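Local coordinates for protein mRNA nuclease HepT (Shewanella oneidensis MR-1, PDB 6M6U) that cleaves mRNA as the bacteriostatic toxin of a type VII toxin-antitoxin system, and is neutralised mostly through tri-AMPylation by its partner MntA, at residues C46-I51 with G95-A100; S87-K92 with L120-Q125; K13-R18 with I40-R45; D52-I57 with R70-L75; T34-V39 with L107-V112. All blocks are in the same frame, centred on the assembly; numbering follows the deposited sequence.

Interaction 1. Residues C46-I51 with G95-A100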
# COMPACT_ATOMS: atom_id res chain seq x y z
N CYS B 46 -43.47 -20.55 13.53
CA CYS B 46 -44.52 -19.53 13.48
C CYS B 46 -43.95 -18.14 13.69
O CYS B 46 -44.32 -17.20 12.98
CB CYS B 46 -45.59 -19.82 14.53
SG CYS B 46 -46.71 -21.17 14.14
N CYS B 47 -43.05 -17.98 14.67
CA CYS B 47 -42.47 -16.67 14.93
C CYS B 47 -41.64 -16.20 13.75
O CYS B 47 -41.72 -15.03 13.35
CB CYS B 47 -41.62 -16.71 16.20
SG CYS B 47 -42.58 -16.81 17.73
N GLU B 48 -40.83 -17.09 13.17
CA GLU B 48 -39.98 -16.68 12.05
C GLU B 48 -40.82 -16.33 10.84
O GLU B 48 -40.49 -15.40 10.09
CB GLU B 48 -38.98 -17.79 11.72
CG GLU B 48 -37.85 -17.89 12.72
CD GLU B 48 -36.98 -16.64 12.75
OE1 GLU B 48 -36.72 -16.06 11.67
OE2 GLU B 48 -36.57 -16.22 13.86
N ALA B 49 -41.93 -17.04 10.62
CA ALA B 49 -42.81 -16.68 9.51
C ALA B 49 -43.46 -15.32 9.74
O ALA B 49 -43.60 -14.53 8.80
CB ALA B 49 -43.87 -17.77 9.31
N CYS B 50 -43.84 -15.02 10.99
CA CYS B 50 -44.39 -13.70 11.29
C CYS B 50 -43.33 -12.61 11.14
O CYS B 50 -43.62 -11.53 10.61
CB CYS B 50 -44.95 -13.67 12.71
SG CYS B 50 -46.51 -14.55 12.92
N ILE B 51 -42.11 -12.88 11.60
CA ILE B 51 -41.04 -11.90 11.50
C ILE B 51 -40.68 -11.65 10.04
O ILE B 51 -40.42 -10.50 9.64
CB ILE B 51 -39.83 -12.37 12.32
CG1 ILE B 51 -40.17 -12.33 13.81
CG2 ILE B 51 -38.59 -11.52 12.02
CD1 ILE B 51 -39.21 -13.10 14.68
N GLY B 95 -39.99 -13.40 22.61
CA GLY B 95 -39.24 -13.57 23.84
C GLY B 95 -39.40 -14.96 24.42
O GLY B 95 -38.43 -15.54 24.93
N LEU B 96 -40.61 -15.51 24.35
CA LEU B 96 -40.82 -16.88 24.81
C LEU B 96 -40.07 -17.88 23.93
O LEU B 96 -39.51 -18.86 24.43
CB LEU B 96 -42.31 -17.21 24.83
CG LEU B 96 -42.64 -18.62 25.31
CD1 LEU B 96 -42.13 -18.84 26.73
CD2 LEU B 96 -44.14 -18.88 25.23
N ARG B 97 -40.06 -17.64 22.62
CA ARG B 97 -39.29 -18.49 21.71
C ARG B 97 -37.82 -18.52 22.12
O ARG B 97 -37.22 -19.59 22.21
CB ARG B 97 -39.44 -18.01 20.27
CG ARG B 97 -38.42 -18.62 19.31
CD ARG B 97 -37.34 -17.62 18.93
NE ARG B 97 -37.65 -16.95 17.67
CZ ARG B 97 -37.02 -15.87 17.22
NH1 ARG B 97 -36.05 -15.32 17.93
NH2 ARG B 97 -37.37 -15.34 16.05
N ASN B 98 -37.24 -17.34 22.38
CA ASN B 98 -35.83 -17.27 22.76
C ASN B 98 -35.56 -18.10 24.02
O ASN B 98 -34.55 -18.80 24.09
CB ASN B 98 -35.41 -15.82 22.99
CG ASN B 98 -35.36 -15.02 21.70
OD1 ASN B 98 -35.32 -15.58 20.60
ND2 ASN B 98 -35.34 -13.69 21.82
N ILE B 99 -36.45 -18.02 25.01
CA ILE B 99 -36.27 -18.81 26.22
C ILE B 99 -36.44 -20.29 25.91
O ILE B 99 -35.59 -21.11 26.25
CB ILE B 99 -37.24 -18.35 27.32
CG1 ILE B 99 -36.97 -16.89 27.71
CG2 ILE B 99 -37.13 -19.26 28.54
CD1 ILE B 99 -37.97 -16.34 28.71
N ALA B 100 -37.55 -20.64 25.25
CA ALA B 100 -37.84 -22.04 24.97
C ALA B 100 -36.71 -22.70 24.19
O ALA B 100 -36.32 -23.84 24.48
CB ALA B 100 -39.16 -22.16 24.20
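Glu48 and Arg97 form a buried salt bridge close to the middle of the chain, between helix 33-60 and helix 84-102. Glu48 OE2 lies 2.5 Å from Arg97 NH2, with the carboxylate and guanidinium planes only 23° apart, although the two side chains meet at about a right angle. The axes of 46-51 and 95-100 come no nearer than 11.1 Å, so a long side chain has to span the gap. Arg97 does so with CG anti to its backbone N (chi1 166°) and is bent at chi2 and chi3, which brings NH2 to Glu48. Its other end nitrogen is tied down too: NH1 donates to Asn98 OD1 at 2.8 Å, nearly in the guanidinium plane. Ile51 CD1 comes within 3.2 Å of Arg97 NH2, a tight fit, and Cys47 SG rests against Arg97 CB at 4.2 Å. Glu48 OE2 has a second partner, His113 NE2 of the MntA chain, which also packs on Arg97. Arg97 opens the RX(4)HXY motif and is probably an active-site residue, as in relatives, so the antitoxin lies against what is probably the active site. Around the bridge, Cys46, Cys47 and Cys50 pack on Phe123 of helix 120-131, Ala49 touches helix 3-23, and Ile51 leans on Ser69 and Phe73 of helix 69-78.

Interaction 2. Residues S87-K92 with L120-Q125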
# COMPACT_ATOMS: atom_id res chain seq x y z
N SER B 87 -49.09 -6.03 18.43
CA SER B 87 -47.64 -5.85 18.36
C SER B 87 -46.97 -6.36 19.63
O SER B 87 -45.96 -7.08 19.58
CB SER B 87 -47.30 -4.38 18.13
OG SER B 87 -45.93 -4.12 18.36
N ASP B 88 -47.52 -6.00 20.79
CA ASP B 88 -46.90 -6.37 22.06
C ASP B 88 -46.98 -7.87 22.31
O ASP B 88 -46.04 -8.46 22.87
CB ASP B 88 -47.55 -5.59 23.21
CG ASP B 88 -47.10 -4.14 23.25
OD1 ASP B 88 -46.54 -3.66 22.24
OD2 ASP B 88 -47.32 -3.48 24.29
N ASN B 89 -48.08 -8.50 21.90
CA ASN B 89 -48.21 -9.94 22.09
C ASN B 89 -47.23 -10.71 21.22
O ASN B 89 -46.58 -11.65 21.68
CB ASN B 89 -49.65 -10.39 21.81
CG ASN B 89 -50.58 -10.11 22.98
OD1 ASN B 89 -50.14 -9.91 24.11
ND2 ASN B 89 -51.88 -10.10 22.70
N LEU B 90 -47.13 -10.33 19.94
CA LEU B 90 -46.16 -10.96 19.05
C LEU B 90 -44.74 -10.80 19.59
O LEU B 90 -43.93 -11.73 19.49
CB LEU B 90 -46.27 -10.38 17.64
CG LEU B 90 -47.59 -10.57 16.91
CD1 LEU B 90 -47.51 -9.91 15.56
CD2 LEU B 90 -47.94 -12.04 16.77
N LYS B 91 -44.43 -9.64 20.17
CA LYS B 91 -43.09 -9.41 20.68
C LYS B 91 -42.78 -10.29 21.88
O LYS B 91 -41.64 -10.75 22.03
CB LYS B 91 -42.89 -7.93 21.01
CG LYS B 91 -42.77 -7.05 19.77
CD LYS B 91 -42.98 -5.57 20.08
CE LYS B 91 -41.93 -5.05 21.06
NZ LYS B 91 -42.10 -3.60 21.35
N LYS B 92 -43.77 -10.56 22.75
CA LYS B 92 -43.50 -11.47 23.87
C LYS B 92 -43.54 -12.93 23.44
O LYS B 92 -42.94 -13.79 24.10
CB LYS B 92 -44.46 -11.19 25.04
CG LYS B 92 -45.93 -11.00 24.70
CD LYS B 92 -46.67 -10.41 25.91
CE LYS B 92 -46.26 -11.08 27.21
NZ LYS B 92 -46.90 -12.41 27.38
N LEU B 120 -52.30 -18.79 20.49
CA LEU B 120 -52.16 -19.11 19.07
C LEU B 120 -53.05 -18.22 18.21
O LEU B 120 -52.79 -18.09 17.00
CB LEU B 120 -52.48 -20.58 18.83
CG LEU B 120 -51.52 -21.57 19.49
CD1 LEU B 120 -51.84 -23.01 19.10
CD2 LEU B 120 -50.08 -21.22 19.15
N GLU B 121 -54.08 -17.60 18.80
CA GLU B 121 -54.93 -16.68 18.06
C GLU B 121 -54.19 -15.43 17.62
O GLU B 121 -54.59 -14.79 16.65
CB GLU B 121 -56.15 -16.30 18.91
CG GLU B 121 -57.35 -17.22 18.76
CD GLU B 121 -57.21 -18.52 19.55
OE1 GLU B 121 -58.15 -19.34 19.48
OE2 GLU B 121 -56.18 -18.71 20.23
N ASP B 122 -53.11 -15.06 18.33
CA ASP B 122 -52.33 -13.90 17.93
C ASP B 122 -51.73 -14.09 16.54
O ASP B 122 -51.75 -13.18 15.71
CB ASP B 122 -51.22 -13.62 18.95
CG ASP B 122 -51.77 -13.26 20.32
OD1 ASP B 122 -52.95 -12.84 20.41
OD2 ASP B 122 -51.03 -13.39 21.32
N PHE B 123 -51.18 -15.28 16.28
CA PHE B 123 -50.71 -15.60 14.94
C PHE B 123 -51.82 -15.48 13.91
O PHE B 123 -51.62 -14.93 12.82
CB PHE B 123 -50.11 -17.01 14.91
CG PHE B 123 -48.86 -17.17 15.72
CD1 PHE B 123 -47.83 -16.24 15.63
CD2 PHE B 123 -48.71 -18.24 16.59
CE1 PHE B 123 -46.68 -16.39 16.37
CE2 PHE B 123 -47.56 -18.39 17.34
CZ PHE B 123 -46.54 -17.46 17.23
N GLU B 124 -53.01 -16.00 14.23
CA GLU B 124 -54.12 -15.97 13.29
C GLU B 124 -54.67 -14.55 13.14
O GLU B 124 -55.05 -14.15 12.03
CB GLU B 124 -55.22 -16.93 13.75
CG GLU B 124 -54.68 -18.28 14.18
CD GLU B 124 -55.55 -19.43 13.72
OE1 GLU B 124 -56.47 -19.82 14.47
OE2 GLU B 124 -55.31 -19.95 12.61
N GLN B 125 -54.69 -13.79 14.23
CA GLN B 125 -55.08 -12.38 14.15
C GLN B 125 -54.09 -11.59 13.29
O GLN B 125 -54.49 -10.73 12.50
CB GLN B 125 -55.16 -11.79 15.56
CG GLN B 125 -55.73 -10.39 15.64
CD GLN B 125 -55.78 -9.87 17.07
OE1 GLN B 125 -55.77 -10.65 18.03
NE2 GLN B 125 -55.81 -8.55 17.23
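The Asn89 amide and the Asp122 carboxylate lie with their planes 17° apart, while the side chains themselves cross at about a right angle. Asn89 ND2 is 3.7 Å from both Asp122 OD1 and OD2, too far for a good bond; the closest approach is made by carbon, Asn89 CB to Asp122 OD2, at 3.3 Å. OD2 is instead bonded to His119 ND1, three residues earlier in the chain, which helps fix the carboxylate's rotation. The Phe123 ring is met obliquely by Leu90 CD2, 4.4 Å from its CD1. That same methyl also touches Asp122, with Leu90 CD2 4.2 Å from Asp122 CB. Polar groups thus gather on one flank and apolar ones on the other. Phe123 runs on into the core, against Leu43, Cys46, Cys47 and Cys50 of helix 33-60 and Ile12 and Ile16 of helix 3-23. This is ordinary interior packing of the all-helical HepT-like bundle, where the axes of 87-92 and 120-125 make 124° between their N-to-C directions.

Interaction 3. Residues K13-R18 with I40-R45; sequences KRCIKR and ILNLQR
Cys15 and Asn42 meet where helix 3-23 and helix 33-60 run antiparallel as an alpha-helical hairpin; the axes of 13-18 and 40-45 are 8.8 Å apart, with 160° between their directions. The backbones come close, with Cys15 CA 5.3 Å from Asn42 CA. Cys15 SG fits between two neighbours one turn apart, 3.7 Å from Asn42 OD1 and 3.8 Å from Arg45 CB. Asn42 in turn lies against the base of Arg18, whose CB is 3.7 Å from Asn42 OD1. The amide end of Asn42 is bonded within its own helix, ND2 donating to the carbonyl of Ser38. The Arg18 guanidinium passes the amide obliquely, its plane 76° from that of the amide.

Further out, the two arginines reach the interface with the second subunit. Arg18 is bent at chi2 and chi3, and its NH2 makes a salt bridge to Asp37 of the second subunit and a hydrogen bond to Thr34 of that subunit. Arg45 keeps an extended chain from CG to NE, and its NH1 has a long, weak ion pair with the same Asp37. Tyr104 of the second subunit packs on both Cys15 and Arg45. One face of the Arg45 guanidinium carries Leu41 CD2, a methyl 3.3 Å above the plane and over its centre.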
# COMPACT_ATOMS: atom_id res chain seq x y z
N LYS B 13 -50.02 -21.32 9.37
CA LYS B 13 -51.16 -22.23 9.51
C LYS B 13 -50.70 -23.67 9.69
O LYS B 13 -51.12 -24.36 10.62
CB LYS B 13 -52.09 -22.10 8.31
CG LYS B 13 -52.94 -20.85 8.33
CD LYS B 13 -53.65 -20.64 7.01
CE LYS B 13 -54.57 -19.43 7.08
NZ LYS B 13 -55.06 -19.01 5.74
N ARG B 14 -49.82 -24.14 8.80
CA ARG B 14 -49.30 -25.51 8.91
C ARG B 14 -48.70 -25.75 10.29
O ARG B 14 -48.87 -26.83 10.86
CB ARG B 14 -48.25 -25.78 7.84
CG ARG B 14 -48.80 -26.27 6.51
CD ARG B 14 -47.73 -27.03 5.73
NE ARG B 14 -46.41 -26.42 5.88
CZ ARG B 14 -46.03 -25.29 5.28
NH1 ARG B 14 -46.87 -24.64 4.49
NH2 ARG B 14 -44.80 -24.82 5.47
N CYS B 15 -47.99 -24.76 10.83
CA CYS B 15 -47.28 -24.98 12.09
C CYS B 15 -48.19 -24.86 13.31
O CYS B 15 -47.93 -25.51 14.33
CB CYS B 15 -46.11 -24.01 12.20
SG CYS B 15 -44.89 -24.27 10.92
N ILE B 16 -49.25 -24.05 13.24
CA ILE B 16 -50.22 -24.00 14.35
C ILE B 16 -50.96 -25.33 14.45
O ILE B 16 -51.17 -25.85 15.55
CB ILE B 16 -51.20 -22.83 14.18
CG1 ILE B 16 -50.49 -21.49 14.38
CG2 ILE B 16 -52.35 -22.95 15.17
CD1 ILE B 16 -51.42 -20.31 14.32
N LYS B 17 -51.36 -25.89 13.31
CA LYS B 17 -51.97 -27.22 13.32
C LYS B 17 -51.00 -28.27 13.84
O LYS B 17 -51.39 -29.17 14.59
CB LYS B 17 -52.48 -27.60 11.93
CG LYS B 17 -53.59 -26.70 11.40
CD LYS B 17 -54.57 -27.48 10.53
CE LYS B 17 -53.95 -27.89 9.20
NZ LYS B 17 -53.66 -26.72 8.32
N ARG B 18 -49.72 -28.16 13.46
CA ARG B 18 -48.71 -29.06 14.01
C ARG B 18 -48.63 -28.93 15.53
O ARG B 18 -48.41 -29.93 16.22
CB ARG B 18 -47.34 -28.77 13.38
CG ARG B 18 -47.15 -29.38 12.00
CD ARG B 18 -47.18 -30.90 12.08
NE ARG B 18 -46.10 -31.41 12.91
CZ ARG B 18 -46.15 -32.57 13.57
NH1 ARG B 18 -47.23 -33.32 13.51
NH2 ARG B 18 -45.11 -32.96 14.31
N ILE B 40 -42.24 -26.46 20.69
CA ILE B 40 -41.34 -25.32 20.73
C ILE B 40 -40.80 -25.01 19.34
O ILE B 40 -40.70 -23.84 18.95
CB ILE B 40 -40.20 -25.59 21.75
CG1 ILE B 40 -40.76 -25.52 23.18
CG2 ILE B 40 -39.05 -24.61 21.55
CD1 ILE B 40 -39.77 -25.98 24.24
N LEU B 41 -40.48 -26.04 18.56
CA LEU B 41 -39.93 -25.81 17.23
C LEU B 41 -40.98 -25.19 16.31
O LEU B 41 -40.68 -24.26 15.54
CB LEU B 41 -39.40 -27.11 16.63
CG LEU B 41 -38.72 -26.90 15.27
CD1 LEU B 41 -37.26 -26.48 15.45
CD2 LEU B 41 -38.81 -28.14 14.41
N ASN B 42 -42.21 -25.68 16.37
CA ASN B 42 -43.25 -25.11 15.53
C ASN B 42 -43.68 -23.73 16.01
O ASN B 42 -44.16 -22.93 15.20
CB ASN B 42 -44.44 -26.06 15.44
CG ASN B 42 -44.19 -27.22 14.48
OD1 ASN B 42 -44.13 -27.02 13.26
ND2 ASN B 42 -44.06 -28.42 15.03
N LEU B 43 -43.52 -23.41 17.29
CA LEU B 43 -43.67 -22.03 17.73
C LEU B 43 -42.61 -21.14 17.09
O LEU B 43 -42.91 -20.05 16.59
CB LEU B 43 -43.60 -21.94 19.25
CG LEU B 43 -44.92 -22.16 19.99
CD1 LEU B 43 -44.71 -22.14 21.50
CD2 LEU B 43 -45.95 -21.12 19.57
N GLN B 44 -41.36 -21.60 17.10
CA GLN B 44 -40.27 -20.85 16.47
C GLN B 44 -40.56 -20.61 15.00
O GLN B 44 -40.40 -19.49 14.50
CB GLN B 44 -38.96 -21.61 16.64
CG GLN B 44 -37.82 -21.04 15.82
CD GLN B 44 -36.51 -21.75 16.10
OE1 GLN B 44 -35.81 -21.42 17.05
NE2 GLN B 44 -36.19 -22.75 15.28
N ARG B 45 -41.00 -21.65 14.28
CA ARG B 45 -41.31 -21.50 12.87
C ARG B 45 -42.45 -20.51 12.66
O ARG B 45 -42.42 -19.71 11.71
CB ARG B 45 -41.66 -22.87 12.27
CG ARG B 45 -40.48 -23.82 12.21
CD ARG B 45 -40.88 -25.23 11.88
NE ARG B 45 -39.71 -26.02 11.50
CZ ARG B 45 -39.70 -27.35 11.33
NH1 ARG B 45 -40.81 -28.05 11.52
NH2 ARG B 45 -38.58 -27.95 10.96

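Interaction 4. Residues D52-I57 with R70-L75; sequences DIANHI and RDSFTL
Ser72 OG donates a 2.9 Å hydrogen bond to Asn55 OD1, joining helix 69-78 to helix 33-60. The hydroxyl gets there because Ser72 places OG opposite its backbone N (chi1 -167°), out toward the facing helix; Asn55 leaves its helix along the flank, with CG beside its own N, and only its amide end comes over to Ser72. The donor is tilted 31° from the carbonyl plane, with a C=O...donor angle of 137°. Ala54 allows the close approach: its CB is 3.2 Å from Ser72 OG and 4.0 Å from Phe73 CE1. The Phe73 side chain leaves its helix heading away from Ala54, yet the ring swings back to meet the methyl obliquely. Nearby, Asn58 ND2 bonds to the Ser72 carbonyl. Asn55 OD1 also accepts from Gln112 NE2 of the MntA chain. One buried carbonyl oxygen therefore serves both toxin and antitoxin, so that an internal helix contact and the complex interface share a single acceptor.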
# COMPACT_ATOMS: atom_id res chain seq x y z
N ASP B 52 -40.68 -12.70 9.22
CA ASP B 52 -40.36 -12.52 7.80
C ASP B 52 -41.39 -11.64 7.11
O ASP B 52 -41.05 -10.82 6.26
CB ASP B 52 -40.27 -13.88 7.10
CG ASP B 52 -39.04 -14.67 7.52
OD1 ASP B 52 -38.16 -14.10 8.20
OD2 ASP B 52 -38.95 -15.86 7.14
N ILE B 53 -42.67 -11.80 7.47
CA ILE B 53 -43.71 -10.91 6.95
C ILE B 53 -43.42 -9.47 7.36
O ILE B 53 -43.48 -8.55 6.54
CB ILE B 53 -45.10 -11.36 7.45
CG1 ILE B 53 -45.51 -12.67 6.77
CG2 ILE B 53 -46.13 -10.27 7.24
CD1 ILE B 53 -46.59 -13.42 7.53
N ALA B 54 -43.12 -9.27 8.64
CA ALA B 54 -42.85 -7.93 9.15
C ALA B 54 -41.65 -7.31 8.43
O ALA B 54 -41.73 -6.18 7.93
CB ALA B 54 -42.61 -7.98 10.65
N ASN B 55 -40.52 -8.03 8.39
CA ASN B 55 -39.33 -7.54 7.71
C ASN B 55 -39.63 -7.20 6.26
O ASN B 55 -39.09 -6.22 5.71
CB ASN B 55 -38.22 -8.59 7.77
CG ASN B 55 -37.69 -8.81 9.18
OD1 ASN B 55 -37.81 -7.94 10.04
ND2 ASN B 55 -37.10 -9.98 9.41
N HIS B 56 -40.48 -7.99 5.61
CA HIS B 56 -40.81 -7.76 4.21
C HIS B 56 -41.56 -6.44 4.03
O HIS B 56 -41.19 -5.62 3.18
CB HIS B 56 -41.64 -8.94 3.68
CG HIS B 56 -42.21 -8.73 2.31
ND1 HIS B 56 -41.47 -8.93 1.17
CD2 HIS B 56 -43.45 -8.37 1.91
CE1 HIS B 56 -42.23 -8.69 0.11
NE2 HIS B 56 -43.43 -8.35 0.54
N ILE B 57 -42.59 -6.23 4.85
CA ILE B 57 -43.45 -5.05 4.69
C ILE B 57 -42.68 -3.77 5.01
O ILE B 57 -42.81 -2.76 4.31
CB ILE B 57 -44.71 -5.20 5.55
CG1 ILE B 57 -45.59 -6.33 5.01
CG2 ILE B 57 -45.49 -3.89 5.59
CD1 ILE B 57 -46.66 -6.78 5.97
N ARG B 70 -38.16 -7.90 17.08
CA ARG B 70 -39.26 -7.23 17.77
C ARG B 70 -39.47 -5.82 17.24
O ARG B 70 -40.60 -5.39 17.05
CB ARG B 70 -39.00 -7.18 19.27
CG ARG B 70 -39.10 -8.51 19.98
CD ARG B 70 -37.86 -8.72 20.80
NE ARG B 70 -38.10 -9.58 21.95
CZ ARG B 70 -37.13 -10.09 22.70
NH1 ARG B 70 -35.86 -9.82 22.42
NH2 ARG B 70 -37.43 -10.86 23.74
N ASP B 71 -38.37 -5.08 17.04
CA ASP B 71 -38.47 -3.75 16.46
C ASP B 71 -39.17 -3.77 15.11
O ASP B 71 -39.72 -2.74 14.70
CB ASP B 71 -37.07 -3.15 16.31
CG ASP B 71 -37.10 -1.67 15.97
OD1 ASP B 71 -36.33 -1.24 15.09
OD2 ASP B 71 -37.90 -0.93 16.59
N SER B 72 -39.18 -4.91 14.42
CA SER B 72 -39.90 -5.01 13.16
C SER B 72 -41.41 -4.99 13.39
O SER B 72 -42.15 -4.42 12.59
CB SER B 72 -39.49 -6.28 12.42
OG SER B 72 -39.95 -6.24 11.09
N PHE B 73 -41.88 -5.62 14.48
CA PHE B 73 -43.28 -5.48 14.85
C PHE B 73 -43.57 -4.07 15.35
O PHE B 73 -44.64 -3.51 15.05
CB PHE B 73 -43.66 -6.51 15.92
CG PHE B 73 -43.61 -7.93 15.44
CD1 PHE B 73 -44.36 -8.33 14.35
CD2 PHE B 73 -42.81 -8.86 16.08
CE1 PHE B 73 -44.32 -9.64 13.91
CE2 PHE B 73 -42.76 -10.17 15.65
CZ PHE B 73 -43.52 -10.56 14.56
N THR B 74 -42.64 -3.49 16.12
CA THR B 74 -42.83 -2.13 16.60
C THR B 74 -43.05 -1.16 15.45
O THR B 74 -43.94 -0.31 15.52
CB THR B 74 -41.62 -1.71 17.44
OG1 THR B 74 -41.53 -2.54 18.60
CG2 THR B 74 -41.75 -0.26 17.88
N LEU B 75 -42.26 -1.28 14.38
CA LEU B 75 -42.39 -0.37 13.25
C LEU B 75 -43.74 -0.54 12.55
O LEU B 75 -44.32 0.44 12.07
CB LEU B 75 -41.25 -0.58 12.25
CG LEU B 75 -39.85 -0.11 12.69
CD1 LEU B 75 -38.84 -0.33 11.57
CD2 LEU B 75 -39.87 1.36 13.11

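Interaction 5. Residues T34-V39 with L107-V112; sequences TLQDSV and LNLDIV
Gln36 OE1 accepts a hydrogen bond from Tyr104 OH while its amide is pressed on by Leu109. The other end of the amide is held as well, NE2 donating to the Phe29 carbonyl, so both ends are fixed and the group cannot easily flip. Leu109 CD2 stands over this pinned amide, 3.3 Å from Gln36 CD and 3.4 Å from each of Gln36 OE1 and NE2. The chain of Gln36 is extended beyond CG, which carries the amide across to Leu109, and the two side chains meet at about a right angle. Leu109 departs from a staggered chi1 (-140°), which may reflect the close fit.

One turn further along both helices, Val39 CG1 touches Val112 CG1 at 4.2 Å, a plain methyl contact. The spacing hardly changes between the two pairs: Gln36 CA to Leu109 CA is 8.6 Å and Val39 CA to Val112 CA 8.7 Å. Phe29 packs on Val39, Leu109 and Val112 alike. Asn108 is the N-cap of helix 109-118, through a weak bond from Asp110 N to its OD1. Tyr104 is the tyrosine that MntA tri-AMPylates, unmodified in this model. Its hydroxyl, the modification site, is here bonded to an amide that is itself fixed by Phe29 and covered by Leu109, so this contact probably helps set the position of the group.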
# COMPACT_ATOMS: atom_id res chain seq x y z
N THR B 34 -40.14 -34.83 24.09
CA THR B 34 -40.27 -34.84 22.64
C THR B 34 -41.45 -34.00 22.17
O THR B 34 -41.35 -33.27 21.17
CB THR B 34 -40.37 -36.28 22.13
OG1 THR B 34 -39.10 -36.92 22.27
CG2 THR B 34 -40.79 -36.31 20.67
N LEU B 35 -42.58 -34.08 22.88
CA LEU B 35 -43.72 -33.23 22.52
C LEU B 35 -43.42 -31.76 22.80
O LEU B 35 -43.93 -30.89 22.08
CB LEU B 35 -44.98 -33.63 23.28
CG LEU B 35 -45.31 -35.12 23.46
CD1 LEU B 35 -46.50 -35.26 24.40
CD2 LEU B 35 -45.58 -35.80 22.13
N GLN B 36 -42.64 -31.47 23.83
CA GLN B 36 -42.22 -30.10 24.08
C GLN B 36 -41.31 -29.60 22.97
O GLN B 36 -41.51 -28.50 22.43
CB GLN B 36 -41.53 -30.00 25.45
CG GLN B 36 -42.45 -30.34 26.61
CD GLN B 36 -41.70 -30.73 27.87
OE1 GLN B 36 -40.60 -30.25 28.12
NE2 GLN B 36 -42.31 -31.60 28.67
N ASP B 37 -40.32 -30.41 22.59
CA ASP B 37 -39.44 -30.08 21.47
C ASP B 37 -40.24 -29.73 20.22
O ASP B 37 -39.96 -28.74 19.54
CB ASP B 37 -38.50 -31.25 21.19
CG ASP B 37 -37.48 -31.47 22.30
OD1 ASP B 37 -37.31 -30.57 23.15
OD2 ASP B 37 -36.84 -32.54 22.31
N SER B 38 -41.26 -30.54 19.91
CA SER B 38 -42.01 -30.34 18.67
C SER B 38 -42.90 -29.10 18.75
O SER B 38 -43.05 -28.37 17.76
CB SER B 38 -42.85 -31.57 18.36
OG SER B 38 -43.59 -31.38 17.17
N VAL B 39 -43.51 -28.85 19.91
CA VAL B 39 -44.29 -27.62 20.08
C VAL B 39 -43.39 -26.40 20.01
O VAL B 39 -43.70 -25.41 19.33
CB VAL B 39 -45.08 -27.67 21.40
CG1 VAL B 39 -45.67 -26.30 21.72
CG2 VAL B 39 -46.17 -28.73 21.34
N LEU B 107 -36.95 -22.28 31.12
CA LEU B 107 -38.30 -22.16 30.58
C LEU B 107 -39.32 -22.58 31.62
O LEU B 107 -39.17 -23.61 32.29
CB LEU B 107 -38.45 -23.02 29.32
CG LEU B 107 -39.82 -22.96 28.64
CD1 LEU B 107 -40.14 -21.54 28.21
CD2 LEU B 107 -39.87 -23.91 27.45
N ASN B 108 -40.36 -21.77 31.77
CA ASN B 108 -41.52 -22.14 32.57
C ASN B 108 -42.53 -22.80 31.64
O ASN B 108 -43.19 -22.12 30.84
CB ASN B 108 -42.12 -20.94 33.28
CG ASN B 108 -43.12 -21.34 34.35
OD1 ASN B 108 -44.32 -21.45 34.08
ND2 ASN B 108 -42.63 -21.58 35.56
N LEU B 109 -42.64 -24.13 31.74
CA LEU B 109 -43.44 -24.89 30.79
C LEU B 109 -44.91 -24.50 30.82
O LEU B 109 -45.64 -24.81 29.87
CB LEU B 109 -43.28 -26.38 31.06
CG LEU B 109 -43.17 -27.29 29.85
CD1 LEU B 109 -42.22 -26.70 28.81
CD2 LEU B 109 -42.69 -28.66 30.29
N ASP B 110 -45.37 -23.83 31.88
CA ASP B 110 -46.78 -23.47 31.98
C ASP B 110 -47.14 -22.28 31.11
O ASP B 110 -48.28 -22.17 30.66
CB ASP B 110 -47.15 -23.18 33.44
CG ASP B 110 -47.23 -24.43 34.28
OD1 ASP B 110 -47.75 -25.46 33.78
OD2 ASP B 110 -46.79 -24.40 35.45
N ILE B 111 -46.19 -21.37 30.85
CA ILE B 111 -46.46 -20.26 29.94
C ILE B 111 -46.57 -20.77 28.50
O ILE B 111 -47.37 -20.27 27.71
CB ILE B 111 -45.40 -19.16 30.07
CG1 ILE B 111 -45.01 -18.95 31.54
CG2 ILE B 111 -45.93 -17.86 29.47
CD1 ILE B 111 -44.00 -17.83 31.76
N VAL B 112 -45.76 -21.78 28.15
CA VAL B 112 -45.91 -22.42 26.85
C VAL B 112 -47.30 -23.04 26.72
O VAL B 112 -47.96 -22.89 25.68
CB VAL B 112 -44.80 -23.48 26.64
CG1 VAL B 112 -45.04 -24.24 25.34
CG2 VAL B 112 -43.43 -22.82 26.63

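In the fold
Helix 33-60 carries one side of interactions 5, 3, 1 and 4 in turn along its length, and interactions 4 and 5 end up with centres about 25 Å apart. Interaction 2 instead joins helix 84-102 to helix 120-131: Phe123 reaches interaction 1 through its CD1, 3.5 Å from Cys50 SG, and Leu90 CD1 reaches interaction 4 at 3.6 Å from Phe73 CE1. Cys46 SG, 3.5 Å from Cys15 CB, ties interaction 1 to interaction 3. The probable active site belongs to interaction 1, where the side chain of Arg97 is about 5 Å from that of His102. MntA touches interactions 1 and 4, and the second toxin subunit touches interactions 1, 3, 4 and 5.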